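Local coordinates for protein probable glutathione reductase (PDB 4DNA) that probably reduces glutathione disulfide to glutathione with NADPH, working as an FAD-containing homodimer of the pyridine nucleotide-disulfide oxidoreductase family, at residues I139-H148 with L262-L273; L169-G178 with F189-Y200. All coordinates share one frame; numbering follows the deposited sequence.

Contact 2 is nested along the chain inside the loop closed by contact 1, and their centres lie about 23 Å apart. Contact 1 pairs the short strands 143-145 and 266-268, a two-stranded antiparallel connection lying against FAD. Contact 2 joins strands 172-176 and 195-199 and the end of helix 180-191, parts of a beta-alpha-beta unit in the four-stranded parallel sheet that belongs to the probable NADP-binding part. The two touch where strand 259-262 ends: Ala263 N lies 2.9 Å from Ala176 O, a probable hydrogen bond, and Leu264 packs beside Gly177. The chain thus leaves the FAD-binding part through 143-145 and returns through 266-268, the second nucleotide-binding fold being built between these crossings.

Contact 1 (I139-H148 with L262-L273); sequences IAVGGHPSPH and LALGRMPNTNGL. With FAD (flavin-adenine dinucleotide), chain C.
The guanidinium of Arg266 lies between His144 CA on one face and the FAD methyl C8M on the opposite face, 3.7 Å from Arg266 CZ. Its chain bends at chi3 (67°), which folds the charged end back over the neighbouring strand; Arg266 NH1 rests 3.5 Å from Pro145 CG. The His144 ring has the carbonyl oxygen of Met267 over one face and the amide of Asn269 at its edge, though the model is too tight there for the approach to be certain; His144 ND1 points in the ring plane to Pro145 O, at 2.9 Å. Asn269 suits its turn because it binds with both backbone and side chain: its N donates to Gly142 O on a lone pair, and its ND2 reaches Val141 O at 3.2 Å, with a weak bond to Gly143 O. Strands 143-145 and 266-268 run antiparallel, Met267 N bonding to His144 O and Ser146 N to Gly265 O. Beyond Pro145 the selenium of Met267, a selenomethionine, packs 4.0 Å from Pro147 CD. At the other end Val141 CG2 lies 3.5 Å from N7A of the FAD adenine, and Leu273 CD1 approaches N6A. Gly142, with positive phi, passes so near the pyrophosphate that a side chain would collide with O1A. Polar groups thus tie the two strands together; aliphatic groups meet the adenine, and the arginine, probably charged, lies flat against the flavin methyl.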
# COMPACT_ATOMS: atom_id res chain seq x y z
N ILE A 139 18.15 8.18 29.98
CA ILE A 139 18.84 6.96 29.66
C ILE A 139 18.16 6.27 28.46
O ILE A 139 17.24 5.47 28.62
CB ILE A 139 18.92 6.03 30.89
CG1 ILE A 139 19.74 6.70 31.97
CG2 ILE A 139 19.54 4.69 30.54
CD1 ILE A 139 19.59 6.03 33.32
N ALA A 140 18.60 6.62 27.26
CA ALA A 140 18.04 6.07 26.03
C ALA A 140 19.05 5.13 25.40
O ALA A 140 19.49 5.32 24.26
CB ALA A 140 17.66 7.19 25.08
N VAL A 141 19.37 4.10 26.16
CA VAL A 141 20.53 3.25 25.93
C VAL A 141 20.23 2.04 25.02
O VAL A 141 21.14 1.46 24.43
CB VAL A 141 21.11 2.86 27.31
CG1 VAL A 141 21.33 1.37 27.47
CG2 VAL A 141 22.36 3.66 27.61
N GLY A 142 18.95 1.68 24.91
CA GLY A 142 18.54 0.51 24.14
C GLY A 142 19.11 -0.80 24.65
O GLY A 142 19.81 -0.83 25.67
N GLY A 143 18.81 -1.89 23.94
CA GLY A 143 19.32 -3.22 24.27
C GLY A 143 20.32 -3.74 23.26
O GLY A 143 20.93 -2.96 22.53
N HIS A 144 20.49 -5.06 23.22
CA HIS A 144 21.44 -5.74 22.33
C HIS A 144 20.97 -7.15 22.16
O HIS A 144 20.19 -7.63 22.98
CB HIS A 144 22.85 -5.72 22.91
CG HIS A 144 22.96 -6.35 24.28
ND1 HIS A 144 22.86 -7.68 24.48
CD2 HIS A 144 23.18 -5.78 25.53
CE1 HIS A 144 23.00 -7.94 25.80
NE2 HIS A 144 23.20 -6.78 26.43
N PRO A 145 21.45 -7.86 21.12
CA PRO A 145 20.95 -9.23 20.95
C PRO A 145 21.40 -10.08 22.12
O PRO A 145 22.48 -9.87 22.66
CB PRO A 145 21.62 -9.71 19.66
CG PRO A 145 22.06 -8.46 18.96
CD PRO A 145 22.41 -7.50 20.06
N SER A 146 20.55 -11.03 22.52
CA SER A 146 20.85 -11.91 23.64
C SER A 146 22.05 -12.81 23.36
O SER A 146 22.08 -13.50 22.34
CB SER A 146 19.64 -12.78 23.99
OG SER A 146 18.51 -11.98 24.30
N PRO A 147 23.06 -12.78 24.24
CA PRO A 147 24.04 -13.85 24.18
C PRO A 147 23.47 -15.03 24.95
O PRO A 147 22.80 -14.84 25.99
CB PRO A 147 25.27 -13.27 24.90
CG PRO A 147 24.85 -11.92 25.44
CD PRO A 147 23.36 -11.84 25.33
N HIS A 148 23.70 -16.23 24.45
CA HIS A 148 23.15 -17.41 25.08
C HIS A 148 24.24 -18.22 25.68
O HIS A 148 24.45 -19.37 25.30
CB HIS A 148 22.31 -18.18 24.08
CG HIS A 148 21.02 -17.48 23.72
ND1 HIS A 148 19.84 -17.81 24.29
CD2 HIS A 148 20.77 -16.41 22.86
CE1 HIS A 148 18.87 -17.00 23.79
NE2 HIS A 148 19.45 -16.15 22.92
N LEU A 262 21.46 -16.86 15.85
CA LEU A 262 20.56 -16.78 17.00
C LEU A 262 19.74 -15.50 16.96
O LEU A 262 20.27 -14.40 17.12
CB LEU A 262 21.33 -16.85 18.29
CG LEU A 262 22.22 -18.06 18.44
CD1 LEU A 262 23.06 -17.84 19.68
CD2 LEU A 262 21.40 -19.34 18.52
N ALA A 263 18.44 -15.66 16.74
CA ALA A 263 17.51 -14.54 16.68
C ALA A 263 16.41 -14.72 17.70
O ALA A 263 15.24 -14.59 17.37
CB ALA A 263 16.92 -14.42 15.28
N LEU A 264 16.79 -15.02 18.95
CA LEU A 264 15.81 -15.24 20.01
C LEU A 264 15.94 -14.21 21.13
O LEU A 264 16.57 -14.47 22.16
CB LEU A 264 15.91 -16.66 20.59
CG LEU A 264 16.65 -17.73 19.80
CD1 LEU A 264 18.11 -17.72 20.20
CD2 LEU A 264 16.03 -19.08 20.09
N GLY A 265 15.34 -13.03 20.90
CA GLY A 265 15.29 -11.99 21.92
C GLY A 265 16.47 -11.02 21.95
O GLY A 265 17.57 -11.33 21.50
N ARG A 266 16.19 -9.84 22.50
CA ARG A 266 17.19 -8.81 22.77
C ARG A 266 17.22 -8.54 24.26
O ARG A 266 16.31 -8.93 24.98
CB ARG A 266 16.87 -7.54 21.99
CG ARG A 266 17.07 -7.69 20.49
CD ARG A 266 16.72 -6.43 19.72
NE ARG A 266 17.61 -5.29 19.98
CZ ARG A 266 18.87 -5.20 19.54
NH1 ARG A 266 19.39 -6.21 18.86
NH2 ARG A 266 19.61 -4.12 19.81
N MSE A 267 18.26 -7.89 24.75
CA MSE A 267 18.37 -7.62 26.16
C MSE A 267 18.84 -6.25 26.42
O MSE A 267 19.46 -5.68 25.54
CB MSE A 267 19.42 -8.54 26.67
CG MSE A 267 18.73 -9.76 27.21
SE MSE A 267 20.23 -10.91 27.58
CE MSE A 267 19.25 -12.52 28.12
N PRO A 268 18.55 -5.69 27.58
CA PRO A 268 18.88 -4.28 27.73
C PRO A 268 20.29 -4.04 28.22
O PRO A 268 20.78 -4.78 29.05
CB PRO A 268 17.85 -3.79 28.77
CG PRO A 268 16.83 -4.90 28.89
CD PRO A 268 17.62 -6.15 28.62
N ASN A 269 20.94 -3.00 27.68
CA ASN A 269 22.31 -2.64 28.04
C ASN A 269 22.40 -2.00 29.40
O ASN A 269 22.72 -0.82 29.51
CB ASN A 269 22.88 -1.63 27.05
CG ASN A 269 23.00 -2.18 25.65
OD1 ASN A 269 23.47 -3.30 25.46
ND2 ASN A 269 22.58 -1.38 24.66
N THR A 270 22.16 -2.78 30.45
CA THR A 270 22.10 -2.19 31.78
C THR A 270 23.23 -2.63 32.73
O THR A 270 23.44 -2.03 33.78
CB THR A 270 20.70 -2.37 32.42
OG1 THR A 270 20.33 -3.75 32.45
CG2 THR A 270 19.67 -1.61 31.61
N ASN A 271 23.98 -3.64 32.31
CA ASN A 271 25.15 -4.11 33.05
C ASN A 271 26.29 -3.10 33.08
O ASN A 271 26.66 -2.54 32.05
CB ASN A 271 25.64 -5.45 32.50
CG ASN A 271 24.82 -6.61 33.00
OD1 ASN A 271 24.64 -6.78 34.21
ND2 ASN A 271 24.30 -7.41 32.08
N GLY A 272 26.82 -2.87 34.28
CA GLY A 272 27.91 -1.92 34.48
C GLY A 272 27.64 -0.59 33.81
O GLY A 272 28.51 -0.05 33.13
N LEU A 273 26.42 -0.09 33.98
CA LEU A 273 26.03 1.23 33.51
C LEU A 273 26.01 2.21 34.68
O LEU A 273 25.78 3.41 34.50
CB LEU A 273 24.66 1.18 32.81
CG LEU A 273 24.03 2.47 32.26
CD1 LEU A 273 24.95 3.21 31.32
CD2 LEU A 273 22.71 2.17 31.58
PA FAD C . 18.79 2.29 20.21
O1A FAD C . 18.93 0.82 20.56
O2A FAD C . 18.29 2.76 18.86
O5B FAD C . 20.21 3.01 20.44
C5B FAD C . 20.67 3.43 21.73
C4B FAD C . 22.14 3.77 21.55
O4B FAD C . 22.83 3.92 22.79
C3B FAD C . 22.84 2.66 20.79
O3B FAD C . 23.41 3.22 19.60
C2B FAD C . 23.87 2.12 21.76
O2B FAD C . 25.06 1.72 21.09
C1B FAD C . 24.11 3.30 22.70
N9A FAD C . 24.54 2.91 24.07
C8A FAD C . 24.17 1.78 24.70
N7A FAD C . 24.69 1.70 25.95
C5A FAD C . 25.40 2.82 26.13
C6A FAD C . 26.19 3.36 27.25
N6A FAD C . 26.28 2.61 28.37
N1A FAD C . 26.79 4.57 27.08
C2A FAD C . 26.66 5.26 25.92
N3A FAD C . 25.95 4.82 24.86
C4A FAD C . 25.30 3.63 24.90
N1 FAD C . 11.52 -1.14 14.87
C2 FAD C . 10.53 -0.72 14.06
O2 FAD C . 9.72 0.13 14.47
N3 FAD C . 10.38 -1.20 12.81
C4 FAD C . 11.21 -2.13 12.28
O4 FAD C . 11.05 -2.54 11.10
C4X FAD C . 12.32 -2.64 13.12
N5 FAD C . 13.19 -3.57 12.66
C5X FAD C . 14.20 -4.01 13.46
C6 FAD C . 15.10 -4.97 12.99
C7 FAD C . 16.13 -5.43 13.81
C7M FAD C . 17.08 -6.46 13.26
C8 FAD C . 16.29 -4.89 15.20
C8M FAD C . 17.39 -5.34 16.13
C9 FAD C . 15.39 -3.94 15.67
C9A FAD C . 14.36 -3.48 14.86
N10 FAD C . 13.46 -2.52 15.35
C10 FAD C . 12.42 -2.08 14.49
C1' FAD C . 13.61 -2.00 16.72
C2' FAD C . 14.26 -0.63 16.79
O2' FAD C . 15.52 -0.66 16.12
C3' FAD C . 14.42 -0.18 18.25
O3' FAD C . 13.16 -0.37 18.91
C4' FAD C . 14.84 1.28 18.39
O4' FAD C . 16.17 1.44 17.87
C5' FAD C . 14.81 1.72 19.84
O5' FAD C . 15.83 2.70 20.04
P FAD C . 16.37 3.15 21.49
O1P FAD C . 16.08 4.63 21.69
O2P FAD C . 15.95 2.15 22.54
O3P FAD C . 17.97 3.05 21.36

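Contact 2 (L169-G178 with F189-Y200); sequences LPESILIAGG and FHGLGVKTTLIY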
# COMPACT_ATOMS: atom_id res chain seq x y z
N LEU A 169 28.69 -14.32 1.73
CA LEU A 169 27.33 -14.81 1.80
C LEU A 169 27.33 -16.31 2.03
O LEU A 169 27.87 -17.06 1.21
CB LEU A 169 26.62 -14.47 0.50
CG LEU A 169 25.21 -15.01 0.37
CD1 LEU A 169 24.23 -14.06 1.05
CD2 LEU A 169 24.90 -15.17 -1.11
N PRO A 170 26.71 -16.77 3.13
CA PRO A 170 26.66 -18.22 3.38
C PRO A 170 25.89 -18.92 2.27
O PRO A 170 24.97 -18.34 1.68
CB PRO A 170 25.89 -18.33 4.70
CG PRO A 170 25.08 -17.09 4.77
CD PRO A 170 25.90 -16.02 4.11
N GLU A 171 26.29 -20.14 1.97
CA GLU A 171 25.59 -20.95 1.00
C GLU A 171 24.44 -21.65 1.74
O GLU A 171 23.42 -22.00 1.13
CB GLU A 171 26.57 -21.91 0.31
CG GLU A 171 26.04 -23.31 -0.02
CD GLU A 171 27.15 -24.35 -0.25
OE1 GLU A 171 28.24 -24.25 0.38
OE2 GLU A 171 26.91 -25.27 -1.06
N SER A 172 24.60 -21.83 3.05
CA SER A 172 23.51 -22.30 3.91
C SER A 172 23.50 -21.55 5.25
O SER A 172 24.56 -21.20 5.77
CB SER A 172 23.58 -23.82 4.14
OG SER A 172 24.87 -24.22 4.57
N ILE A 173 22.29 -21.28 5.76
CA ILE A 173 22.09 -20.71 7.10
C ILE A 173 21.02 -21.46 7.91
O ILE A 173 20.03 -21.96 7.35
CB ILE A 173 21.75 -19.19 7.07
CG1 ILE A 173 22.06 -18.55 8.42
CG2 ILE A 173 20.29 -18.95 6.69
CD1 ILE A 173 22.30 -17.06 8.34
N LEU A 174 21.22 -21.53 9.22
CA LEU A 174 20.21 -22.05 10.12
C LEU A 174 19.89 -21.00 11.16
O LEU A 174 20.78 -20.61 11.91
CB LEU A 174 20.67 -23.35 10.80
CG LEU A 174 19.75 -23.87 11.91
CD1 LEU A 174 18.52 -24.52 11.33
CD2 LEU A 174 20.47 -24.82 12.84
N ILE A 175 18.63 -20.58 11.21
CA ILE A 175 18.18 -19.55 12.13
C ILE A 175 17.24 -20.05 13.22
O ILE A 175 16.08 -20.37 12.95
CB ILE A 175 17.46 -18.41 11.40
CG1 ILE A 175 18.39 -17.77 10.38
CG2 ILE A 175 16.99 -17.38 12.41
CD1 ILE A 175 17.66 -17.12 9.23
N ALA A 176 17.74 -20.08 14.45
CA ALA A 176 16.91 -20.29 15.63
C ALA A 176 16.17 -19.00 16.01
O ALA A 176 16.75 -17.90 16.00
CB ALA A 176 17.78 -20.76 16.78
N GLY A 177 14.89 -19.13 16.34
CA GLY A 177 14.08 -17.98 16.74
C GLY A 177 12.74 -18.04 16.04
O GLY A 177 12.65 -18.56 14.93
N GLY A 178 11.70 -17.52 16.68
CA GLY A 178 10.37 -17.51 16.07
C GLY A 178 9.74 -16.15 15.84
O GLY A 178 8.67 -16.06 15.25
N PHE A 189 17.60 -13.97 3.48
CA PHE A 189 18.58 -14.92 3.00
C PHE A 189 18.03 -15.85 1.93
O PHE A 189 18.70 -16.08 0.93
CB PHE A 189 19.23 -15.70 4.15
CG PHE A 189 20.19 -14.88 4.95
CD1 PHE A 189 21.20 -14.16 4.32
CD2 PHE A 189 20.09 -14.82 6.33
CE1 PHE A 189 22.10 -13.38 5.04
CE2 PHE A 189 20.99 -14.05 7.06
CZ PHE A 189 21.99 -13.33 6.42
N HIS A 190 16.82 -16.36 2.13
CA HIS A 190 16.22 -17.26 1.14
C HIS A 190 16.12 -16.59 -0.19
O HIS A 190 16.56 -17.15 -1.19
CB HIS A 190 14.85 -17.78 1.55
CG HIS A 190 14.24 -18.69 0.52
ND1 HIS A 190 14.48 -20.02 0.48
CD2 HIS A 190 13.39 -18.42 -0.56
CE1 HIS A 190 13.82 -20.57 -0.55
NE2 HIS A 190 13.16 -19.59 -1.19
N GLY A 191 15.54 -15.39 -0.20
CA GLY A 191 15.41 -14.58 -1.40
C GLY A 191 16.73 -14.44 -2.13
O GLY A 191 16.77 -14.43 -3.36
N LEU A 192 17.82 -14.38 -1.36
CA LEU A 192 19.15 -14.24 -1.93
C LEU A 192 19.84 -15.57 -2.32
O LEU A 192 20.99 -15.56 -2.78
CB LEU A 192 20.02 -13.37 -1.01
CG LEU A 192 19.50 -11.96 -0.69
CD1 LEU A 192 20.38 -11.29 0.34
CD2 LEU A 192 19.39 -11.08 -1.92
N GLY A 193 19.14 -16.69 -2.18
CA GLY A 193 19.62 -17.99 -2.64
C GLY A 193 20.36 -18.81 -1.60
O GLY A 193 20.94 -19.84 -1.92
N VAL A 194 20.38 -18.33 -0.36
CA VAL A 194 20.93 -19.09 0.75
C VAL A 194 19.97 -20.22 1.04
O VAL A 194 18.77 -19.98 1.18
CB VAL A 194 21.08 -18.24 2.02
CG1 VAL A 194 21.65 -19.06 3.16
CG2 VAL A 194 21.96 -17.03 1.76
N LYS A 195 20.47 -21.45 1.11
CA LYS A 195 19.68 -22.57 1.61
C LYS A 195 19.31 -22.27 3.06
O LYS A 195 20.17 -22.30 3.94
CB LYS A 195 20.48 -23.87 1.49
CG LYS A 195 19.91 -25.07 2.24
CD LYS A 195 18.92 -25.86 1.40
CE LYS A 195 18.46 -27.13 2.12
NZ LYS A 195 17.37 -26.85 3.09
N THR A 196 18.04 -21.96 3.30
CA THR A 196 17.60 -21.42 4.60
C THR A 196 16.82 -22.41 5.47
O THR A 196 15.87 -23.03 4.99
CB THR A 196 16.75 -20.13 4.42
OG1 THR A 196 17.58 -19.09 3.90
CG2 THR A 196 16.16 -19.66 5.74
N THR A 197 17.20 -22.56 6.73
CA THR A 197 16.42 -23.36 7.69
C THR A 197 16.10 -22.55 8.95
O THR A 197 16.97 -21.88 9.50
CB THR A 197 17.15 -24.66 8.10
OG1 THR A 197 17.76 -25.25 6.95
CG2 THR A 197 16.19 -25.64 8.74
N LEU A 198 14.86 -22.63 9.40
CA LEU A 198 14.41 -21.90 10.60
C LEU A 198 13.95 -22.87 11.69
O LEU A 198 13.17 -23.79 11.41
CB LEU A 198 13.29 -20.92 10.24
CG LEU A 198 12.57 -20.10 11.30
CD1 LEU A 198 13.40 -18.93 11.82
CD2 LEU A 198 11.30 -19.57 10.68
N ILE A 199 14.45 -22.68 12.91
CA ILE A 199 14.07 -23.55 14.03
C ILE A 199 13.61 -22.75 15.26
O ILE A 199 14.14 -21.69 15.58
CB ILE A 199 15.18 -24.56 14.38
CG1 ILE A 199 14.67 -25.61 15.37
CG2 ILE A 199 16.44 -23.85 14.86
CD1 ILE A 199 15.71 -26.64 15.80
N TYR A 200 12.59 -23.29 15.92
CA TYR A 200 11.88 -22.57 16.97
C TYR A 200 11.36 -23.52 18.01
O TYR A 200 10.85 -24.58 17.68
CB TYR A 200 10.71 -21.80 16.36
CG TYR A 200 9.98 -20.87 17.31
CD1 TYR A 200 10.66 -20.15 18.32
CD2 TYR A 200 8.60 -20.68 17.18
CE1 TYR A 200 9.98 -19.29 19.18
CE2 TYR A 200 7.91 -19.82 18.03
CZ TYR A 200 8.59 -19.13 19.03
OH TYR A 200 7.87 -18.27 19.84
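Tyr200 lays one face of its ring over Gly178, whose CA stands 3.4 Å from the ring centroid in a CH-pi contact only 9° off the normal. With CG anti to the backbone N (chi1 -173°), the ring swings beside the glycine turn, and Gly178 suits the place because a CB there would run into Tyr200 CZ. An alanine in place of Tyr200 would remove the ring and is likely to leave the Gly178 backbone without its aromatic cover. Leu198 CD1 lies near the Gly177 carbonyl. Strands 172-176 and 195-199 run parallel, their directions 17° apart, and backbone bonds whose donors come by turns from each strand link them, from Lys195 N to Gly177 N; Ile175 N to Thr197 O, at 2.7 Å, is nearly straight. With helix 180-191 this forms the beta-alpha-beta crossover of a Rossmann fold, Gly177 opening the glycine-rich turn that probably binds the dinucleotide. On the side of the sheet facing the helix, Ile173 CD1 meets Phe189 CE2 at 3.5 Å, the two side chains crossing at about a right angle, while Ile175 CD1 comes to the ring edge. Gly193, with positive phi, ends the helix in a Schellman motif and turns the chain into Val194, whose CG2 packs 3.8 Å from Leu169 CD1. On the other side of the sheet, Leu174 CD1 rests 3.5 Å from Thr197 CB.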